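Local structure of cycloalternan-forming enzyme (Listeria monocytogenes serovar 1/2a, 5F7U) at residues A[644-649]-A[787-792]; A[648-653]-A[692-697]; A[9-14]-A[23-28]. The protein is a large multidomain enzyme of glycosyl hydrolase family 31, with a TIM-barrel domain joined to beta-rich domains and a family 6 carbohydrate binding module. The protein carries 1 engineered substitution. All coordinates share one frame; numbering follows the deposited sequence.

Interaction 1: residues A[644-649]-A[787-792]; sequences LYKRAT and ADVDTL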
loop_
_atom_site.group_PDB
_atom_site.type_symbol
_atom_site.label_atom_id
_atom_site.label_comp_id
_atom_site.label_asym_id
_atom_site.label_seq_id
_atom_site.Cartn_x
_atom_site.Cartn_y
_atom_site.Cartn_z
ATOM N N LEU A 644 -21.090 -3.000 8.235
ATOM C CA LEU A 644 -19.936 -2.455 7.499
ATOM C C LEU A 644 -18.981 -1.736 8.451
ATOM O O LEU A 644 -17.760 -1.902 8.345
ATOM C CB LEU A 644 -20.363 -1.504 6.368
ATOM C CG LEU A 644 -19.203 -0.816 5.613
ATOM C CD1 LEU A 644 -18.227 -1.798 4.937
ATOM C CD2 LEU A 644 -19.750 0.124 4.559
ATOM N N TYR A 645 -19.538 -0.928 9.353
ATOM C CA TYR A 645 -18.700 -0.160 10.260
ATOM C C TYR A 645 -17.801 -1.111 11.080
ATOM O O TYR A 645 -16.606 -0.853 11.227
ATOM C CB TYR A 645 -19.536 0.751 11.157
ATOM C CG TYR A 645 -18.671 1.748 11.900
ATOM C CD1 TYR A 645 -18.301 2.953 11.294
ATOM C CD2 TYR A 645 -18.193 1.468 13.195
ATOM C CE1 TYR A 645 -17.500 3.860 11.952
ATOM C CE2 TYR A 645 -17.379 2.376 13.856
ATOM C CZ TYR A 645 -17.035 3.563 13.224
ATOM O OH TYR A 645 -16.236 4.482 13.868
ATOM N N LYS A 646 -18.382 -2.201 11.583
ATOM C CA LYS A 646 -17.652 -3.168 12.417
ATOM C C LYS A 646 -16.591 -3.924 11.615
ATOM O O LYS A 646 -15.456 -4.120 12.088
ATOM C CB LYS A 646 -18.631 -4.155 13.087
ATOM C CG LYS A 646 -19.406 -3.548 14.241
ATOM C CD LYS A 646 -20.263 -4.628 14.879
ATOM C CE LYS A 646 -20.904 -4.166 16.187
ATOM N NZ LYS A 646 -21.649 -5.339 16.741
ATOM N N ARG A 647 -16.942 -4.322 10.388
ATOM C CA ARG A 647 -15.998 -5.039 9.512
ATOM C C ARG A 647 -14.822 -4.165 9.124
ATOM O O ARG A 647 -13.671 -4.621 9.141
ATOM C CB ARG A 647 -16.700 -5.584 8.257
ATOM C CG ARG A 647 -17.758 -6.650 8.519
ATOM C CD ARG A 647 -17.165 -7.853 9.253
ATOM N NE ARG A 647 -18.008 -9.044 9.207
ATOM C CZ ARG A 647 -17.798 -10.128 9.940
ATOM N NH1 ARG A 647 -16.732 -10.194 10.746
ATOM N NH2 ARG A 647 -18.628 -11.152 9.835
ATOM N N ALA A 648 -15.117 -2.908 8.796
ATOM C CA ALA A 648 -14.116 -1.930 8.409
ATOM C C ALA A 648 -13.209 -1.580 9.593
ATOM O O ALA A 648 -11.993 -1.498 9.421
ATOM C CB ALA A 648 -14.793 -0.684 7.871
ATOM N N THR A 649 -13.804 -1.399 10.771
ATOM C CA THR A 649 -13.055 -1.125 12.002
ATOM C C THR A 649 -11.983 -2.184 12.234
ATOM O O THR A 649 -10.825 -1.841 12.480
ATOM C CB THR A 649 -13.993 -1.091 13.216
ATOM O OG1 THR A 649 -14.846 0.045 13.126
ATOM C CG2 THR A 649 -13.222 -1.064 14.541
ATOM N N ALA A 787 -16.744 -16.286 11.667
ATOM C CA ALA A 787 -16.505 -14.952 12.209
ATOM C C ALA A 787 -17.803 -14.165 12.218
ATOM O O ALA A 787 -18.276 -13.683 11.167
ATOM C CB ALA A 787 -15.444 -14.229 11.384
ATOM N N ASP A 788 -18.392 -14.026 13.402
ATOM C CA ASP A 788 -19.545 -13.142 13.530
ATOM C C ASP A 788 -19.073 -11.714 13.317
ATOM O O ASP A 788 -17.871 -11.480 13.107
ATOM C CB ASP A 788 -20.269 -13.331 14.879
ATOM C CG ASP A 788 -19.456 -12.850 16.091
ATOM O OD1 ASP A 788 -18.549 -11.987 15.997
ATOM O OD2 ASP A 788 -19.770 -13.342 17.194
ATOM N N VAL A 789 -20.001 -10.769 13.367
ATOM C CA VAL A 789 -19.724 -9.367 12.988
ATOM C C VAL A 789 -18.640 -8.689 13.846
ATOM O O VAL A 789 -18.024 -7.718 13.408
ATOM C CB VAL A 789 -21.048 -8.540 12.923
ATOM C CG1 VAL A 789 -21.642 -8.312 14.312
ATOM C CG2 VAL A 789 -20.855 -7.212 12.209
ATOM N N ASP A 790 -18.384 -9.236 15.036
ATOM C CA ASP A 790 -17.402 -8.669 15.948
ATOM C C ASP A 790 -16.030 -9.311 15.861
ATOM O O ASP A 790 -15.111 -8.881 16.560
ATOM C CB ASP A 790 -17.932 -8.784 17.382
ATOM C CG ASP A 790 -19.270 -8.145 17.545
ATOM O OD1 ASP A 790 -19.410 -6.985 17.119
ATOM O OD2 ASP A 790 -20.188 -8.793 18.124
ATOM N N THR A 791 -15.892 -10.305 14.981
ATOM C CA THR A 791 -14.746 -11.228 14.957
ATOM C C THR A 791 -13.892 -11.044 13.707
ATOM O O THR A 791 -14.420 -10.944 12.589
ATOM C CB THR A 791 -15.274 -12.681 15.042
ATOM O OG1 THR A 791 -15.977 -12.840 16.284
ATOM C CG2 THR A 791 -14.160 -13.735 14.940
ATOM N N LEU A 792 -12.576 -11.041 13.903
ATOM C CA LEU A 792 -11.621 -10.929 12.791
ATOM C C LEU A 792 -10.617 -12.078 12.873
ATOM O O LEU A 792 -9.872 -12.138 13.840
ATOM C CB LEU A 792 -10.859 -9.587 12.907
ATOM C CG LEU A 792 -9.747 -9.289 11.891
ATOM C CD1 LEU A 792 -10.345 -8.946 10.537
ATOM C CD2 LEU A 792 -8.918 -8.118 12.368
HETATM O O HOH W 1 -15.516 -6.831 13.239
HETATM O O HOH W 2 -22.002 -7.250 19.517
#
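The guanidinium group of Arg-647 is held among main-chain carbonyls of the 787-792 loop, with no carboxylate of that loop in contact with it. NH2 gives a nearly straight hydrogen bond to Ala-787 O (2.9 Å, 171° at the hydrogen). The acceptor lies in the guanidinium plane, yet the nitrogen stands above the carbonyl plane of Ala-787. NH1 makes a weak, bent bond to Asp-788 O (2.9 Å). Thr-791 O sits at the edge of the group, and Val-789 CA covers one face, 3.6 Å above its centre. Gln-756 O takes a further bond from NH2. A bend at chi2 (-58°) turns the arginine toward the loop.

Helix 642-653 belongs to the TIM-barrel domain of this family 31 glycosyl hydrolase. The loop lies between strands 781-786 and 794-797, in the region of the C-terminal family domain, so the contact ties the two together. The loop contains a type I turn from Asp-788 to Thr-791. Inside it, Asp-788 OD1 accepts from Asp-790 N, an Asx turn, and from Thr-791 OG1 on the opposite face of the carboxylate.

Lys-646 supplies the second grip. Its extended chain crosses Val-789 at about a right angle, with CD 3.8 Å from Val-789 CG2. NZ then forms a salt bridge to the syn lone pair of Asp-790 OD1 (2.8 Å). Thr-690 OG1 also bonds that oxygen, and Thr-686 OG1 bonds NZ. A water donates to both Lys-646 O and Val-789 O (2.7 Å to the latter), so the water bridges the helix and the turn.

Interaction 2: residues A[648-653]-A[692-697]; sequences ATAMAA and QKYLYT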
loop_
_atom_site.group_PDB
_atom_site.type_symbol
_atom_site.label_atom_id
_atom_site.label_comp_id
_atom_site.label_asym_id
_atom_site.label_seq_id
_atom_site.Cartn_x
_atom_site.Cartn_y
_atom_site.Cartn_z
ATOM N N ALA A 648 -15.117 -2.908 8.796
ATOM C CA ALA A 648 -14.116 -1.930 8.409
ATOM C C ALA A 648 -13.209 -1.580 9.593
ATOM O O ALA A 648 -11.993 -1.498 9.421
ATOM C CB ALA A 648 -14.793 -0.684 7.871
ATOM N N THR A 649 -13.804 -1.399 10.771
ATOM C CA THR A 649 -13.055 -1.125 12.002
ATOM C C THR A 649 -11.983 -2.184 12.234
ATOM O O THR A 649 -10.825 -1.841 12.480
ATOM C CB THR A 649 -13.993 -1.091 13.216
ATOM O OG1 THR A 649 -14.846 0.045 13.126
ATOM C CG2 THR A 649 -13.222 -1.064 14.541
ATOM N N ALA A 650 -12.370 -3.455 12.146
ATOM C CA ALA A 650 -11.465 -4.564 12.438
ATOM C C ALA A 650 -10.288 -4.562 11.456
ATOM O O ALA A 650 -9.122 -4.693 11.862
ATOM C CB ALA A 650 -12.214 -5.882 12.349
ATOM N N MET A 651 -10.598 -4.425 10.169
ATOM C CA MET A 651 -9.539 -4.393 9.159
ATOM C C MET A 651 -8.638 -3.159 9.383
ATOM O O MET A 651 -7.420 -3.285 9.349
ATOM C CB MET A 651 -10.110 -4.453 7.743
ATOM C CG MET A 651 -9.050 -4.387 6.635
ATOM S SD MET A 651 -8.652 -2.673 6.211
ATOM C CE MET A 651 -7.183 -2.901 5.223
ATOM N N ALA A 652 -9.248 -1.999 9.638
ATOM C CA ALA A 652 -8.499 -0.742 9.768
ATOM C C ALA A 652 -7.511 -0.786 10.923
ATOM O O ALA A 652 -6.382 -0.262 10.817
ATOM C CB ALA A 652 -9.451 0.444 9.933
ATOM N N ALA A 653 -7.922 -1.426 12.020
ATOM C CA ALA A 653 -7.064 -1.563 13.198
ATOM C C ALA A 653 -5.865 -2.471 12.891
ATOM O O ALA A 653 -4.839 -2.376 13.562
ATOM C CB ALA A 653 -7.869 -2.110 14.373
ATOM N N GLN A 692 -13.697 -0.313 20.385
ATOM C CA GLN A 692 -12.719 -0.322 21.476
ATOM C C GLN A 692 -11.850 -1.571 21.445
ATOM O O GLN A 692 -10.624 -1.471 21.575
ATOM C CB GLN A 692 -13.433 -0.215 22.823
ATOM C CG GLN A 692 -14.030 1.159 23.092
ATOM C CD GLN A 692 -14.948 1.159 24.298
ATOM O OE1 GLN A 692 -15.415 0.109 24.732
ATOM N NE2 GLN A 692 -15.213 2.348 24.858
ATOM N N LYS A 693 -12.459 -2.738 21.232
ATOM C CA LYS A 693 -11.686 -3.987 21.178
ATOM C C LYS A 693 -10.581 -3.864 20.137
ATOM O O LYS A 693 -9.426 -4.167 20.421
ATOM C CB LYS A 693 -12.575 -5.189 20.884
ATOM C CG LYS A 693 -11.793 -6.496 20.717
ATOM C CD LYS A 693 -12.679 -7.740 20.660
ATOM C CE LYS A 693 -13.301 -7.936 19.278
ATOM N NZ LYS A 693 -13.842 -9.321 19.087
ATOM N N TYR A 694 -10.943 -3.430 18.932
ATOM C CA TYR A 694 -9.964 -3.338 17.848
ATOM C C TYR A 694 -8.945 -2.220 18.029
ATOM O O TYR A 694 -7.757 -2.442 17.805
ATOM C CB TYR A 694 -10.657 -3.310 16.473
ATOM C CG TYR A 694 -11.178 -4.680 16.197
ATOM C CD1 TYR A 694 -10.295 -5.727 15.928
ATOM C CD2 TYR A 694 -12.536 -4.967 16.318
ATOM C CE1 TYR A 694 -10.752 -7.026 15.758
ATOM C CE2 TYR A 694 -13.012 -6.272 16.143
ATOM C CZ TYR A 694 -12.113 -7.285 15.866
ATOM O OH TYR A 694 -12.570 -8.579 15.699
ATOM N N LEU A 695 -9.395 -1.037 18.447
ATOM C CA LEU A 695 -8.447 0.034 18.737
ATOM C C LEU A 695 -7.476 -0.363 19.864
ATOM O O LEU A 695 -6.268 -0.120 19.758
ATOM C CB LEU A 695 -9.147 1.349 19.076
ATOM C CG LEU A 695 -8.217 2.511 19.474
ATOM C CD1 LEU A 695 -7.157 2.814 18.411
ATOM C CD2 LEU A 695 -9.023 3.752 19.828
ATOM N N TYR A 696 -7.999 -0.953 20.942
ATOM C CA TYR A 696 -7.113 -1.365 22.048
ATOM C C TYR A 696 -6.157 -2.457 21.603
ATOM O O TYR A 696 -4.979 -2.438 21.972
ATOM C CB TYR A 696 -7.884 -1.811 23.297
ATOM C CG TYR A 696 -8.885 -0.806 23.861
ATOM C CD1 TYR A 696 -8.802 0.572 23.575
ATOM C CD2 TYR A 696 -9.888 -1.241 24.733
ATOM C CE1 TYR A 696 -9.729 1.476 24.098
ATOM C CE2 TYR A 696 -10.815 -0.354 25.263
ATOM C CZ TYR A 696 -10.730 0.997 24.941
ATOM O OH TYR A 696 -11.662 1.849 25.476
ATOM N N THR A 697 -6.649 -3.393 20.792
ATOM C CA THR A 697 -5.764 -4.418 20.222
ATOM C C THR A 697 -4.614 -3.784 19.434
ATOM O O THR A 697 -3.443 -4.195 19.587
ATOM C CB THR A 697 -6.534 -5.472 19.377
ATOM O OG1 THR A 697 -7.452 -6.150 20.241
ATOM C CG2 THR A 697 -5.581 -6.514 18.813
#
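Two helices of the TIM-barrel domain, 642-653 and 687-700, pack side by side here, and Ala-650 meets the ring of Tyr-694 at their interface. The methyl group CB of Ala-650 stands over the middle of the ring, 3.7 Å from the centroid of Tyr-694 and only 8° off the ring normal. This is a CH-pi contact. Ala-650 CA lies over the same face, nearer the root of the ring, 3.8 Å from Tyr-694 CG. The ring therefore lies flat along the alanine. Its CG is anti to the carbonyl carbon (chi1 -73°), which carries the ring alongside the other helix.

The axes of segments 648-653 and 692-697 run parallel, 2° apart, and approach to 8.8 Å. The small side chains of Ala-650 and Ala-653 are consistent with this spacing. Helix 642-653 lies between barrel strands 628-631 and 657-660, as expected of the alpha layer around a TIM barrel. Its Ala-652 and Met-651 touch Trp-630 on the barrel side, and Ala-653 touches Met-658.

The base of the tyrosine is held by two more methyl groups. Ala-653 CB is 3.7 Å from Tyr-694 CB and also rests 3.4 Å from Tyr-694 O. Thr-649 CG2 approaches Tyr-694 CB at 3.9 Å, its chain set obliquely to that of the tyrosine. The hydroxyl of Thr-649 bonds back to Tyr-645 O in its own helix, which leaves the methyl to face Tyr-694. The polar end of the tyrosine passes beyond these methyls, where Tyr-694 OH hydrogen-bonds to Asp-790 O.

Interaction 3: residues A[9-14]-A[23-28]; sequences HSPYGD and TERSPR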
loop_
_atom_site.group_PDB
_atom_site.type_symbol
_atom_site.label_atom_id
_atom_site.label_comp_id
_atom_site.label_asym_id
_atom_site.label_seq_id
_atom_site.Cartn_x
_atom_site.Cartn_y
_atom_site.Cartn_z
ATOM N N HIS A 9 -8.822 26.828 -32.314
ATOM C CA HIS A 9 -8.387 25.442 -32.430
ATOM C C HIS A 9 -7.125 25.334 -31.574
ATOM O O HIS A 9 -6.331 26.271 -31.531
ATOM C CB HIS A 9 -8.102 25.062 -33.902
ATOM C CG HIS A 9 -7.314 23.789 -34.066
ATOM N ND1 HIS A 9 -7.888 22.537 -34.002
ATOM C CD2 HIS A 9 -5.993 23.585 -34.281
ATOM C CE1 HIS A 9 -6.955 21.614 -34.166
ATOM N NE2 HIS A 9 -5.792 22.227 -34.336
ATOM N N SER A 10 -6.986 24.217 -30.860
ATOM C CA SER A 10 -5.791 23.971 -30.059
ATOM C C SER A 10 -5.575 22.463 -30.097
ATOM O O SER A 10 -6.367 21.728 -29.509
ATOM C CB SER A 10 -5.987 24.466 -28.621
ATOM O OG SER A 10 -4.731 24.512 -27.946
ATOM N N PRO A 11 -4.515 22.003 -30.787
ATOM C CA PRO A 11 -4.465 20.595 -31.214
ATOM C C PRO A 11 -4.484 19.559 -30.090
ATOM O O PRO A 11 -5.026 18.479 -30.278
ATOM C CB PRO A 11 -3.141 20.507 -31.995
ATOM C CG PRO A 11 -2.346 21.694 -31.581
ATOM C CD PRO A 11 -3.377 22.766 -31.329
ATOM N N TYR A 12 -3.889 19.880 -28.947
ATOM C CA TYR A 12 -3.850 18.913 -27.849
ATOM C C TYR A 12 -4.911 19.108 -26.776
ATOM O O TYR A 12 -5.010 18.259 -25.880
ATOM C CB TYR A 12 -2.461 18.878 -27.208
ATOM C CG TYR A 12 -1.350 18.694 -28.215
ATOM C CD1 TYR A 12 -1.149 17.455 -28.878
ATOM C CD2 TYR A 12 -0.495 19.746 -28.508
ATOM C CE1 TYR A 12 -0.112 17.306 -29.812
ATOM C CE2 TYR A 12 0.537 19.605 -29.424
ATOM C CZ TYR A 12 0.719 18.394 -30.066
ATOM O OH TYR A 12 1.773 18.309 -30.962
ATOM N N GLY A 13 -5.666 20.218 -26.833
ATOM C CA GLY A 13 -6.639 20.546 -25.780
ATOM C C GLY A 13 -5.929 20.665 -24.441
ATOM O O GLY A 13 -4.886 21.314 -24.349
ATOM N N ASP A 14 -6.478 20.019 -23.414
ATOM C CA ASP A 14 -5.801 19.953 -22.126
ATOM C C ASP A 14 -4.854 18.752 -22.032
ATOM O O ASP A 14 -4.299 18.485 -20.960
ATOM C CB ASP A 14 -6.833 19.914 -20.992
ATOM C CG ASP A 14 -7.615 21.201 -20.878
ATOM O OD1 ASP A 14 -7.012 22.289 -20.988
ATOM O OD2 ASP A 14 -8.843 21.138 -20.671
ATOM N N THR A 23 -12.101 20.989 -29.769
ATOM C CA THR A 23 -11.365 21.788 -30.761
ATOM C C THR A 23 -9.922 21.305 -30.923
ATOM O O THR A 23 -8.997 22.106 -31.174
ATOM C CB THR A 23 -11.377 23.277 -30.397
ATOM O OG1 THR A 23 -10.887 23.450 -29.054
ATOM C CG2 THR A 23 -12.813 23.846 -30.528
ATOM N N GLU A 24 -9.752 19.989 -30.819
ATOM C CA GLU A 24 -8.426 19.338 -30.880
ATOM C C GLU A 24 -8.133 18.790 -32.273
ATOM O O GLU A 24 -9.012 18.755 -33.150
ATOM C CB GLU A 24 -8.363 18.175 -29.890
ATOM C CG GLU A 24 -8.459 18.587 -28.426
ATOM C CD GLU A 24 -8.104 17.461 -27.458
ATOM O OE1 GLU A 24 -7.557 16.407 -27.898
ATOM O OE2 GLU A 24 -8.360 17.645 -26.246
ATOM N N ARG A 25 -6.892 18.352 -32.462
ATOM C CA ARG A 25 -6.495 17.584 -33.634
ATOM C C ARG A 25 -6.589 16.100 -33.296
ATOM O O ARG A 25 -6.225 15.692 -32.188
ATOM C CB ARG A 25 -5.064 17.934 -34.000
ATOM C CG ARG A 25 -4.449 17.033 -35.065
ATOM C CD ARG A 25 -3.105 17.599 -35.472
ATOM N NE ARG A 25 -2.078 17.402 -34.433
ATOM C CZ ARG A 25 -1.203 18.332 -34.067
ATOM N NH1 ARG A 25 -0.262 18.024 -33.191
ATOM N NH2 ARG A 25 -1.269 19.572 -34.562
ATOM N N SER A 26 -7.072 15.299 -34.235
ATOM C CA SER A 26 -7.169 13.853 -34.007
ATOM C C SER A 26 -6.602 13.093 -35.209
ATOM O O SER A 26 -7.025 13.370 -36.338
ATOM C CB SER A 26 -8.619 13.437 -33.729
ATOM O OG SER A 26 -8.685 12.033 -33.473
ATOM N N PRO A 27 -5.626 12.188 -35.006
ATOM C CA PRO A 27 -4.919 11.960 -33.737
ATOM C C PRO A 27 -4.098 13.164 -33.308
ATOM O O PRO A 27 -3.675 13.961 -34.149
ATOM C CB PRO A 27 -3.954 10.814 -34.060
ATOM C CG PRO A 27 -4.207 10.413 -35.475
ATOM C CD PRO A 27 -4.945 11.542 -36.139
ATOM N N ARG A 28 -3.830 13.286 -32.006
ATOM C CA ARG A 28 -2.985 14.386 -31.519
ATOM C C ARG A 28 -1.596 14.352 -32.168
ATOM O O ARG A 28 -1.084 15.388 -32.586
ATOM C CB ARG A 28 -2.867 14.328 -29.988
ATOM C CG ARG A 28 -4.167 14.736 -29.291
ATOM C CD ARG A 28 -4.014 14.574 -27.785
ATOM N NE ARG A 28 -5.254 14.901 -27.081
ATOM C CZ ARG A 28 -5.575 14.471 -25.859
ATOM N NH1 ARG A 28 -4.765 13.642 -25.178
ATOM N NH2 ARG A 28 -6.730 14.875 -25.315
HETATM O O HOH W 3 -8.693 22.130 -28.059
HETATM O O HOH W 4 1.057 20.779 -33.122
HETATM O O HOH W 5 2.088 16.439 -32.634
HETATM O O HOH W 6 -7.846 17.473 -23.487
#
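Arg-25 leaves the main chain with CG anti to N (chi1 170°) and bends at chi3 (73°), which lays its guanidinium beside Pro-11 and Tyr-12. The Tyr-12 ring runs alongside Arg-25, pointing the same way. The two flat groups stand nearly perpendicular, at 84°. Tyr-12 OH meets the guanidinium edge, 3.0 Å from Arg-25 NH1. Pro-11 CB sits over one guanidinium face, 3.3 Å from Arg-25 NH2 and offset toward the rim. Within its own segment Arg-25 also grips Arg-28 O side-on, with NE and NH1 both donating to that one oxygen. This fixes the rotation of the group.

Two backbone bonds join the segments. Ser-10 N donates to Thr-23 O (2.9 Å), and Arg-25 N donates to Pro-11 O (2.9 Å). Between them Glu-24 CA makes a CA-H...O contact with Ser-10 O (3.4 Å). A water bridges Ser-10 O and Thr-23 OG1.

Residues Ser-10 to Gly-13 form a type I turn. Gly-13 has positive phi, and its CA packs 3.4 Å from Glu-24 OE2. The carboxylate of Glu-24 is in a salt bridge with Arg-28, whose NE and NH2 both reach OE1 (2.9 Å from NE). Glu-24 OE2 also accepts from Gln-21 N.

The loop belongs to the N-terminal, E-set-like region. Strands 6-8 and 25-26 both pair antiparallel with strand 36-43. His-9 bonds Asn-39 O of that strand and Tyr-94 OH of strand 91-100, while Pro-11 and Arg-25 rest against Phe-111 and Phe-113 of strand 106-129.

Interactions 1 and 2 are neighbours that share helix 642-653, with centres 9 Å apart. They meet at Asp-790 O, which lies 2.7 Å from Tyr-694 OH and 2.9 Å from Lys-693 NZ, both probable hydrogen bonds. The 787-792 loop is thus attached to two helices of the TIM-barrel domain. Interaction 3 is remote, its centre 51 Å from each of the others, and lies in the N-terminal region. A bound alpha-D-glucopyranose lies about 6 Å from the Thr-791 side chain and another about 5 Å from that of Thr-23, while the Tyr-694 side chain is farther, about 11 Å from a bound one.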